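Long-range contacts in Slr0280 protein (Synechocystis sp., PDB 5H3K), which is of unknown function but carries a domain of the phosphodiester glycosidase family, and so may act on phosphodiester-linked sugars: residues F293-V298 with I543-H548; P503-Q508 with E560-L565; A529-I534 with A556-F561. All blocks are in the same frame, centred on the assembly; numbering follows the deposited sequence.

Interaction 1 of 3, residues F293-V298 with I543-H548; sequences FPVTTV and ILVASH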
loop_
_atom_site.group_PDB
_atom_site.type_symbol
_atom_site.label_atom_id
_atom_site.label_comp_id
_atom_site.label_asym_id
_atom_site.label_seq_id
_atom_site.Cartn_x
_atom_site.Cartn_y
_atom_site.Cartn_z
ATOM N N PHE A 293 19.263 5.374 5.347
ATOM C CA PHE A 293 18.069 5.068 4.554
ATOM C C PHE A 293 16.895 5.930 4.965
ATOM O O PHE A 293 16.458 5.869 6.119
ATOM C CB PHE A 293 17.650 3.604 4.750
ATOM C CG PHE A 293 18.604 2.599 4.157
ATOM C CD1 PHE A 293 19.780 2.252 4.817
ATOM C CD2 PHE A 293 18.301 1.967 2.953
ATOM C CE1 PHE A 293 20.656 1.303 4.273
ATOM C CE2 PHE A 293 19.163 1.022 2.398
ATOM C CZ PHE A 293 20.349 0.687 3.056
ATOM N N PRO A 294 16.352 6.721 4.026
ATOM C CA PRO A 294 15.073 7.377 4.330
ATOM C C PRO A 294 13.988 6.302 4.434
ATOM O O PRO A 294 13.887 5.458 3.534
ATOM C CB PRO A 294 14.824 8.277 3.109
ATOM C CG PRO A 294 16.179 8.414 2.439
ATOM C CD PRO A 294 16.874 7.094 2.701
ATOM N N VAL A 295 13.219 6.309 5.523
ATOM C CA VAL A 295 12.175 5.309 5.743
ATOM C C VAL A 295 10.838 5.949 6.121
ATOM O O VAL A 295 10.777 6.860 6.957
ATOM C CB VAL A 295 12.591 4.291 6.843
ATOM C CG1 VAL A 295 11.450 3.350 7.180
ATOM C CG2 VAL A 295 13.809 3.480 6.402
ATOM N N THR A 296 9.760 5.481 5.493
ATOM C CA THR A 296 8.419 5.921 5.835
ATOM C C THR A 296 7.710 4.850 6.651
ATOM O O THR A 296 7.706 3.663 6.283
ATOM C CB THR A 296 7.571 6.172 4.579
ATOM O OG1 THR A 296 8.329 6.918 3.619
ATOM C CG2 THR A 296 6.313 6.939 4.945
ATOM N N THR A 297 7.118 5.253 7.771
ATOM C CA THR A 297 6.379 4.309 8.599
ATOM C C THR A 297 5.012 4.845 8.976
ATOM O O THR A 297 4.801 6.059 9.091
ATOM C CB THR A 297 7.125 3.953 9.898
ATOM O OG1 THR A 297 7.334 5.142 10.673
ATOM C CG2 THR A 297 8.466 3.294 9.600
ATOM N N VAL A 298 4.086 3.926 9.197
ATOM C CA VAL A 298 2.846 4.264 9.874
ATOM C C VAL A 298 2.706 3.263 10.993
ATOM O O VAL A 298 2.796 2.050 10.771
ATOM C CB VAL A 298 1.636 4.213 8.957
ATOM C CG1 VAL A 298 0.384 4.506 9.754
ATOM C CG2 VAL A 298 1.797 5.215 7.812
ATOM N N ILE A 543 3.790 -1.813 12.951
ATOM C CA ILE A 543 4.467 -0.830 12.114
ATOM C C ILE A 543 4.439 -1.287 10.662
ATOM O O ILE A 543 4.816 -2.410 10.352
ATOM C CB ILE A 543 5.934 -0.613 12.551
ATOM C CG1 ILE A 543 6.011 -0.447 14.069
ATOM C CG2 ILE A 543 6.517 0.616 11.870
ATOM C CD1 ILE A 543 7.411 -0.616 14.618
ATOM N N LEU A 544 3.936 -0.427 9.786
ATOM C CA LEU A 544 4.022 -0.659 8.350
ATOM C C LEU A 544 5.206 0.167 7.867
ATOM O O LEU A 544 5.309 1.364 8.183
ATOM C CB LEU A 544 2.736 -0.221 7.652
ATOM C CG LEU A 544 1.422 -0.772 8.214
ATOM C CD1 LEU A 544 0.251 -0.302 7.358
ATOM C CD2 LEU A 544 1.433 -2.291 8.272
ATOM N N VAL A 545 6.101 -0.452 7.097
ATOM C CA VAL A 545 7.387 0.166 6.752
ATOM C C VAL A 545 7.677 0.116 5.253
ATOM O O VAL A 545 7.557 -0.942 4.635
ATOM C CB VAL A 545 8.542 -0.589 7.457
ATOM C CG1 VAL A 545 9.889 0.089 7.165
ATOM C CG2 VAL A 545 8.286 -0.683 8.953
ATOM N N ALA A 546 8.054 1.256 4.677
ATOM C CA ALA A 546 8.494 1.330 3.277
ATOM C C ALA A 546 9.844 2.034 3.214
ATOM O O ALA A 546 9.982 3.157 3.719
ATOM C CB ALA A 546 7.464 2.100 2.418
ATOM N N SER A 547 10.828 1.387 2.596
ATOM C CA SER A 547 12.156 1.969 2.417
ATOM C C SER A 547 12.541 1.956 0.946
ATOM O O SER A 547 12.153 1.066 0.193
ATOM C CB SER A 547 13.209 1.224 3.237
ATOM O OG SER A 547 13.407 -0.081 2.726
ATOM N N HIS A 548 13.318 2.943 0.523
ATOM C CA HIS A 548 13.787 2.937 -0.863
ATOM C C HIS A 548 15.308 2.982 -0.924
ATOM O O HIS A 548 15.959 2.183 -0.246
ATOM C CB HIS A 548 13.060 4.013 -1.677
ATOM C CG HIS A 548 11.576 3.773 -1.750
ATOM N ND1 HIS A 548 11.022 2.873 -2.633
ATOM C CD2 HIS A 548 10.554 4.276 -1.022
ATOM C CE1 HIS A 548 9.707 2.847 -2.460
ATOM N NE2 HIS A 548 9.397 3.684 -1.492
HETATM O O HOH W 1 9.939 5.427 2.235
#
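A546 O is gripped by two donors: T296 N reaches it from the partner strand at 2.9 Å with 165° at the hydrogen, and a water donates to it at 2.7 Å. The same water donates to T296 OG1 (2.6 Å). The T296 torsion (chi1 -45°) sets this hydroxyl beside its own backbone N, near A546 O, where one water can bridge the two. OG1 is also hydrogen-bonded to Q283 of strand 279-288 and reaches A546 O only through the water. The return bond from A546 N to T296 O completes one hydrogen-bonded antiparallel pair. V298 and L544 form the next, its L544 N to V298 O bond nearly straight at 175°. Between them, in the non-hydrogen-bonded pair T297 and V545, T297 CA makes a CA-H...O contact of 3.2 Å with L544 O. Side chains add apolar contacts on one face: V295 CG1 meets V545 CG1 at 3.6 Å, and T297 CB lies alongside I543 CG2 at 3.9 Å. At the far end, H548 O lies 4.0 Å from F293 CD2, in the plane of the ring at its edge. Strands 279-288 and 531-536 flank the pair within the antiparallel sheet. Helix 558-567 covers the face bearing V295, V545 and S547, whereas strand 336-339 packs against L544 and V298 on the other.

Interaction 2 of 3, residues P503-Q508 with E560-L565; sequences PLLIDQ and EFAQIL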
loop_
_atom_site.group_PDB
_atom_site.type_symbol
_atom_site.label_atom_id
_atom_site.label_comp_id
_atom_site.label_asym_id
_atom_site.label_seq_id
_atom_site.Cartn_x
_atom_site.Cartn_y
_atom_site.Cartn_z
ATOM N N PRO A 503 10.895 -13.110 3.289
ATOM C CA PRO A 503 11.084 -14.025 4.424
ATOM C C PRO A 503 10.765 -13.396 5.767
ATOM O O PRO A 503 10.680 -12.167 5.896
ATOM C CB PRO A 503 12.567 -14.422 4.335
ATOM C CG PRO A 503 13.209 -13.386 3.450
ATOM C CD PRO A 503 12.149 -12.771 2.592
ATOM N N LEU A 504 10.563 -14.242 6.767
ATOM C CA LEU A 504 10.478 -13.769 8.141
ATOM C C LEU A 504 11.853 -13.197 8.505
ATOM O O LEU A 504 12.872 -13.852 8.280
ATOM C CB LEU A 504 10.114 -14.928 9.067
ATOM C CG LEU A 504 9.812 -14.577 10.517
ATOM C CD1 LEU A 504 8.566 -13.705 10.589
ATOM C CD2 LEU A 504 9.611 -15.876 11.306
ATOM N N LEU A 505 11.890 -11.983 9.046
ATOM C CA LEU A 505 13.179 -11.309 9.276
ATOM C C LEU A 505 13.568 -11.275 10.752
ATOM O O LEU A 505 14.723 -11.543 11.103
ATOM C CB LEU A 505 13.173 -9.887 8.707
ATOM C CG LEU A 505 12.998 -9.777 7.192
ATOM C CD1 LEU A 505 12.905 -8.312 6.780
ATOM C CD2 LEU A 505 14.156 -10.466 6.467
ATOM N N ILE A 506 12.615 -10.930 11.612
ATOM C CA ILE A 506 12.884 -10.838 13.049
ATOM C C ILE A 506 11.825 -11.609 13.835
ATOM O O ILE A 506 10.627 -11.521 13.535
ATOM C CB ILE A 506 12.920 -9.359 13.517
ATOM C CG1 ILE A 506 13.930 -8.558 12.682
ATOM C CG2 ILE A 506 13.245 -9.273 15.012
ATOM C CD1 ILE A 506 13.990 -7.071 13.010
ATOM N N ASP A 507 12.259 -12.368 14.838
ATOM C CA ASP A 507 11.325 -13.139 15.657
ATOM C C ASP A 507 11.752 -13.096 17.119
ATOM O O ASP A 507 12.865 -13.516 17.455
ATOM C CB ASP A 507 11.241 -14.587 15.171
ATOM C CG ASP A 507 10.095 -15.351 15.817
ATOM O OD1 ASP A 507 10.275 -15.868 16.936
ATOM O OD2 ASP A 507 9.012 -15.437 15.200
ATOM N N GLN A 508 10.871 -12.568 17.968
ATOM C CA GLN A 508 11.148 -12.360 19.393
ATOM C C GLN A 508 12.490 -11.680 19.599
ATOM O O GLN A 508 13.311 -12.146 20.392
ATOM C CB GLN A 508 11.105 -13.685 20.169
ATOM C CG GLN A 508 9.945 -14.617 19.782
ATOM C CD GLN A 508 8.562 -14.125 20.216
ATOM O OE1 GLN A 508 8.233 -12.938 20.112
ATOM N NE2 GLN A 508 7.739 -15.053 20.694
ATOM N N GLU A 560 20.240 -6.000 5.317
ATOM C CA GLU A 560 20.176 -4.579 5.646
ATOM C C GLU A 560 18.782 -4.166 6.093
ATOM O O GLU A 560 18.637 -3.408 7.053
ATOM C CB GLU A 560 20.647 -3.729 4.464
ATOM C CG GLU A 560 22.163 -3.819 4.255
ATOM C CD GLU A 560 22.638 -3.228 2.934
ATOM O OE1 GLU A 560 21.826 -3.162 1.976
ATOM O OE2 GLU A 560 23.838 -2.850 2.848
ATOM N N PHE A 561 17.759 -4.664 5.399
ATOM C CA PHE A 561 16.389 -4.333 5.759
ATOM C C PHE A 561 16.062 -4.864 7.159
ATOM O O PHE A 561 15.421 -4.175 7.943
ATOM C CB PHE A 561 15.403 -4.867 4.705
ATOM C CG PHE A 561 13.997 -4.322 4.846
ATOM C CD1 PHE A 561 13.778 -2.971 5.103
ATOM C CD2 PHE A 561 12.898 -5.164 4.698
ATOM C CE1 PHE A 561 12.476 -2.456 5.236
ATOM C CE2 PHE A 561 11.601 -4.666 4.812
ATOM C CZ PHE A 561 11.384 -3.313 5.088
ATOM N N ALA A 562 16.528 -6.073 7.480
ATOM C CA ALA A 562 16.374 -6.614 8.836
ATOM C C ALA A 562 17.024 -5.708 9.883
ATOM O O ALA A 562 16.463 -5.478 10.958
ATOM C CB ALA A 562 16.935 -8.017 8.918
ATOM N N GLN A 563 18.201 -5.183 9.565
ATOM C CA GLN A 563 18.870 -4.255 10.465
ATOM C C GLN A 563 18.089 -2.958 10.598
ATOM O O GLN A 563 17.977 -2.402 11.695
ATOM C CB GLN A 563 20.305 -4.000 9.990
ATOM C CG GLN A 563 21.182 -5.254 10.016
ATOM C CD GLN A 563 22.592 -5.013 9.497
ATOM O OE1 GLN A 563 22.848 -4.053 8.767
ATOM N NE2 GLN A 563 23.516 -5.891 9.872
ATOM N N ILE A 564 17.543 -2.472 9.485
ATOM C CA ILE A 564 16.699 -1.279 9.525
ATOM C C ILE A 564 15.515 -1.471 10.474
ATOM O O ILE A 564 15.223 -0.603 11.302
ATOM C CB ILE A 564 16.200 -0.887 8.100
ATOM C CG1 ILE A 564 17.355 -0.275 7.286
ATOM C CG2 ILE A 564 15.026 0.086 8.185
ATOM C CD1 ILE A 564 17.099 -0.186 5.777
ATOM N N LEU A 565 14.850 -2.616 10.366
ATOM C CA LEU A 565 13.664 -2.908 11.172
ATOM C C LEU A 565 14.023 -3.076 12.645
ATOM O O LEU A 565 13.280 -2.645 13.520
ATOM C CB LEU A 565 12.957 -4.170 10.653
ATOM C CG LEU A 565 12.330 -3.995 9.258
ATOM C CD1 LEU A 565 12.048 -5.344 8.627
ATOM C CD2 LEU A 565 11.071 -3.136 9.307
#
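F561 opens the helical side of the contact, its CD2 lying 3.8 Å from CD1 of L505, the two side chains crossing at about a right angle. A562 follows: its CB faces L505 CB at 4.2 Å, and its carbonyl O is approached by I506 CD1 at 3.6 Å. The small methyl fits the close backbone approach, 5.7 Å between A562 CA and L505 CA. One turn beyond F561, L565 contributes both ends of its side chain: CB meets I506 CD1 at 3.9 Å, and CD1 meets L505 CD1 at 3.6 Å while also sitting over one face of the F561 ring, toward its rim. L505 CG lies anti to the carbonyl carbon (chi1 -63°) with the chain extended beyond it, which carries CD1 to both F561 and L565. Two consecutive strand residues can point toward the helix because L505 and I506 both face A573 in a classic beta bulge. Helix 558-567 packs on the sheet holding strands 504-507 and 572-576, F561 and L565 also touching strands 531-536 and 542-547. No hydrogen bond crosses; the side chains touch through carbon, and the one oxygen met is the A562 carbonyl, so cohesion probably rests on close fit and exclusion of water.

Interaction 3 of 3, residues A529-I534 with A556-F561; sequences ASRSAI and ASLGEF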
loop_
_atom_site.group_PDB
_atom_site.type_symbol
_atom_site.label_atom_id
_atom_site.label_comp_id
_atom_site.label_asym_id
_atom_site.label_seq_id
_atom_site.Cartn_x
_atom_site.Cartn_y
_atom_site.Cartn_z
ATOM N N ALA A 529 16.994 -3.514 -3.216
ATOM C CA ALA A 529 15.704 -3.031 -3.712
ATOM C C ALA A 529 14.920 -2.213 -2.697
ATOM O O ALA A 529 15.251 -2.215 -1.507
ATOM C CB ALA A 529 14.848 -4.228 -4.179
ATOM N N SER A 530 13.869 -1.539 -3.172
ATOM C CA SER A 530 12.848 -0.989 -2.285
ATOM C C SER A 530 12.288 -2.153 -1.476
ATOM O O SER A 530 12.224 -3.284 -1.971
ATOM C CB SER A 530 11.722 -0.321 -3.076
ATOM O OG SER A 530 12.234 0.752 -3.858
ATOM N N ARG A 531 11.915 -1.888 -0.227
ATOM C CA ARG A 531 11.354 -2.927 0.650
ATOM C C ARG A 531 10.092 -2.483 1.396
ATOM O O ARG A 531 9.909 -1.296 1.704
ATOM C CB ARG A 531 12.397 -3.394 1.675
ATOM C CG ARG A 531 13.736 -3.845 1.080
ATOM C CD ARG A 531 13.623 -5.208 0.372
ATOM N NE ARG A 531 14.924 -5.555 -0.196
ATOM C CZ ARG A 531 15.171 -6.620 -0.948
ATOM N NH1 ARG A 531 14.205 -7.490 -1.227
ATOM N NH2 ARG A 531 16.404 -6.809 -1.418
ATOM N N SER A 532 9.220 -3.450 1.662
ATOM C CA SER A 532 8.038 -3.239 2.499
ATOM C C SER A 532 8.071 -4.251 3.635
ATOM O O SER A 532 8.570 -5.365 3.472
ATOM C CB SER A 532 6.740 -3.430 1.696
ATOM O OG SER A 532 6.599 -2.433 0.700
ATOM N N ALA A 533 7.542 -3.879 4.794
ATOM C CA ALA A 533 7.436 -4.829 5.893
ATOM C C ALA A 533 6.245 -4.521 6.768
ATOM O O ALA A 533 5.738 -3.389 6.789
ATOM C CB ALA A 533 8.731 -4.864 6.743
ATOM N N ILE A 534 5.804 -5.543 7.493
ATOM C CA ILE A 534 4.901 -5.350 8.615
ATOM C C ILE A 534 5.579 -5.911 9.857
ATOM O O ILE A 534 6.147 -7.014 9.826
ATOM C CB ILE A 534 3.501 -5.977 8.398
ATOM C CG1 ILE A 534 2.622 -5.738 9.633
ATOM C CG2 ILE A 534 3.600 -7.476 8.054
ATOM C CD1 ILE A 534 1.159 -5.948 9.364
ATOM N N ALA A 556 17.913 -1.490 0.002
ATOM C CA ALA A 556 18.467 -2.410 0.994
ATOM C C ALA A 556 18.502 -3.844 0.491
ATOM O O ALA A 556 17.627 -4.259 -0.258
ATOM C CB ALA A 556 17.665 -2.338 2.297
ATOM N N SER A 557 19.521 -4.598 0.910
ATOM C CA SER A 557 19.502 -6.048 0.815
ATOM C C SER A 557 18.566 -6.562 1.899
ATOM O O SER A 557 18.130 -5.791 2.751
ATOM C CB SER A 557 20.901 -6.630 1.042
ATOM O OG SER A 557 21.312 -6.427 2.387
ATOM N N LEU A 558 18.245 -7.855 1.872
ATOM C CA LEU A 558 17.388 -8.431 2.920
ATOM C C LEU A 558 18.009 -8.285 4.320
ATOM O O LEU A 558 17.310 -7.973 5.292
ATOM C CB LEU A 558 17.059 -9.903 2.630
ATOM C CG LEU A 558 16.192 -10.209 1.406
ATOM C CD1 LEU A 558 16.240 -11.714 1.120
ATOM C CD2 LEU A 558 14.757 -9.738 1.627
ATOM N N GLY A 559 19.316 -8.516 4.432
ATOM C CA GLY A 559 19.994 -8.369 5.708
ATOM C C GLY A 559 19.991 -6.941 6.224
ATOM O O GLY A 559 19.791 -6.692 7.425
ATOM N N GLU A 560 20.240 -6.000 5.317
ATOM C CA GLU A 560 20.176 -4.579 5.646
ATOM C C GLU A 560 18.782 -4.166 6.093
ATOM O O GLU A 560 18.637 -3.408 7.053
ATOM C CB GLU A 560 20.647 -3.729 4.464
ATOM C CG GLU A 560 22.163 -3.819 4.255
ATOM C CD GLU A 560 22.638 -3.228 2.934
ATOM O OE1 GLU A 560 21.826 -3.162 1.976
ATOM O OE2 GLU A 560 23.838 -2.850 2.848
ATOM N N PHE A 561 17.759 -4.664 5.399
ATOM C CA PHE A 561 16.389 -4.333 5.759
ATOM C C PHE A 561 16.062 -4.864 7.159
ATOM O O PHE A 561 15.421 -4.175 7.943
ATOM C CB PHE A 561 15.403 -4.867 4.705
ATOM C CG PHE A 561 13.997 -4.322 4.846
ATOM C CD1 PHE A 561 13.778 -2.971 5.103
ATOM C CD2 PHE A 561 12.898 -5.164 4.698
ATOM C CE1 PHE A 561 12.476 -2.456 5.236
ATOM C CE2 PHE A 561 11.601 -4.666 4.812
ATOM C CZ PHE A 561 11.384 -3.313 5.088
#
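R531 holds A556 O side-on through two nitrogens, NE at 3.0 Å and NH2 at 3.1 Å, with the oxygen in the guanidinium plane. NH2 lies in the carbonyl plane on a lone pair, whereas NE stands 39° above that plane. A third donor, A529 N, reaches the same oxygen at 3.1 Å, and the three together, two of them on a guanidinium that is probably positively charged, would be expected to polarise this carbonyl. L558 lies over one face of the guanidinium, its CD2 3.7 Å from R531 NH1, while A529 CB covers the opposite face. A bend at chi2 (-73°) carries the guanidinium to A556 O while R531 CB stays 3.3 Å from the centroid of the F561 ring and 6° off its normal, a CH-pi contact. The ring also touches A533 CB through CE2 at 3.5 Å. These contacts seat the start of helix 558-567 on strand 531-536. The helix links strands 542-547 and 572-576, which flank 531-536 in the sheet and run parallel to each other, making a beta-alpha-beta crossover with an antiparallel strand between. A leucine in place of R531 has neither nitrogen, and would probably leave A556 O held by A529 N alone and L558 without the flat group it covers. Beyond this shell, a capping box fixes the helix start: E560 N donates to S557 OG at 3.1 Å, and S557 N returns a bond to E560 OE1 at 2.9 Å. That carboxylate oxygen is in turn salt-bridged to R550.

In the fold
From the N terminus, residues 293-298 come first and wait longest: interaction 1 closes a loop of 244 residues when strand 542-547 pairs with them. Interaction 2 opens next, at 503-508, and interaction 3 at 529-534. Interaction 3 opens within the loop of interaction 2, and both end on helix 558-567, their last segments overlapping at E560 and F561. Interaction 1 crosses both, since 543-548 falls inside their loops while 293-298 lies before them. All three join the same eight-stranded sheet. Interaction 1 joins strand 291-300, and through it 279-288 and 271-276, to strand 542-547; interactions 2 and 3 attach the helix at separate strands. The contacts also meet directly, as where S530 OG and H548 ND1 probably hydrogen-bond.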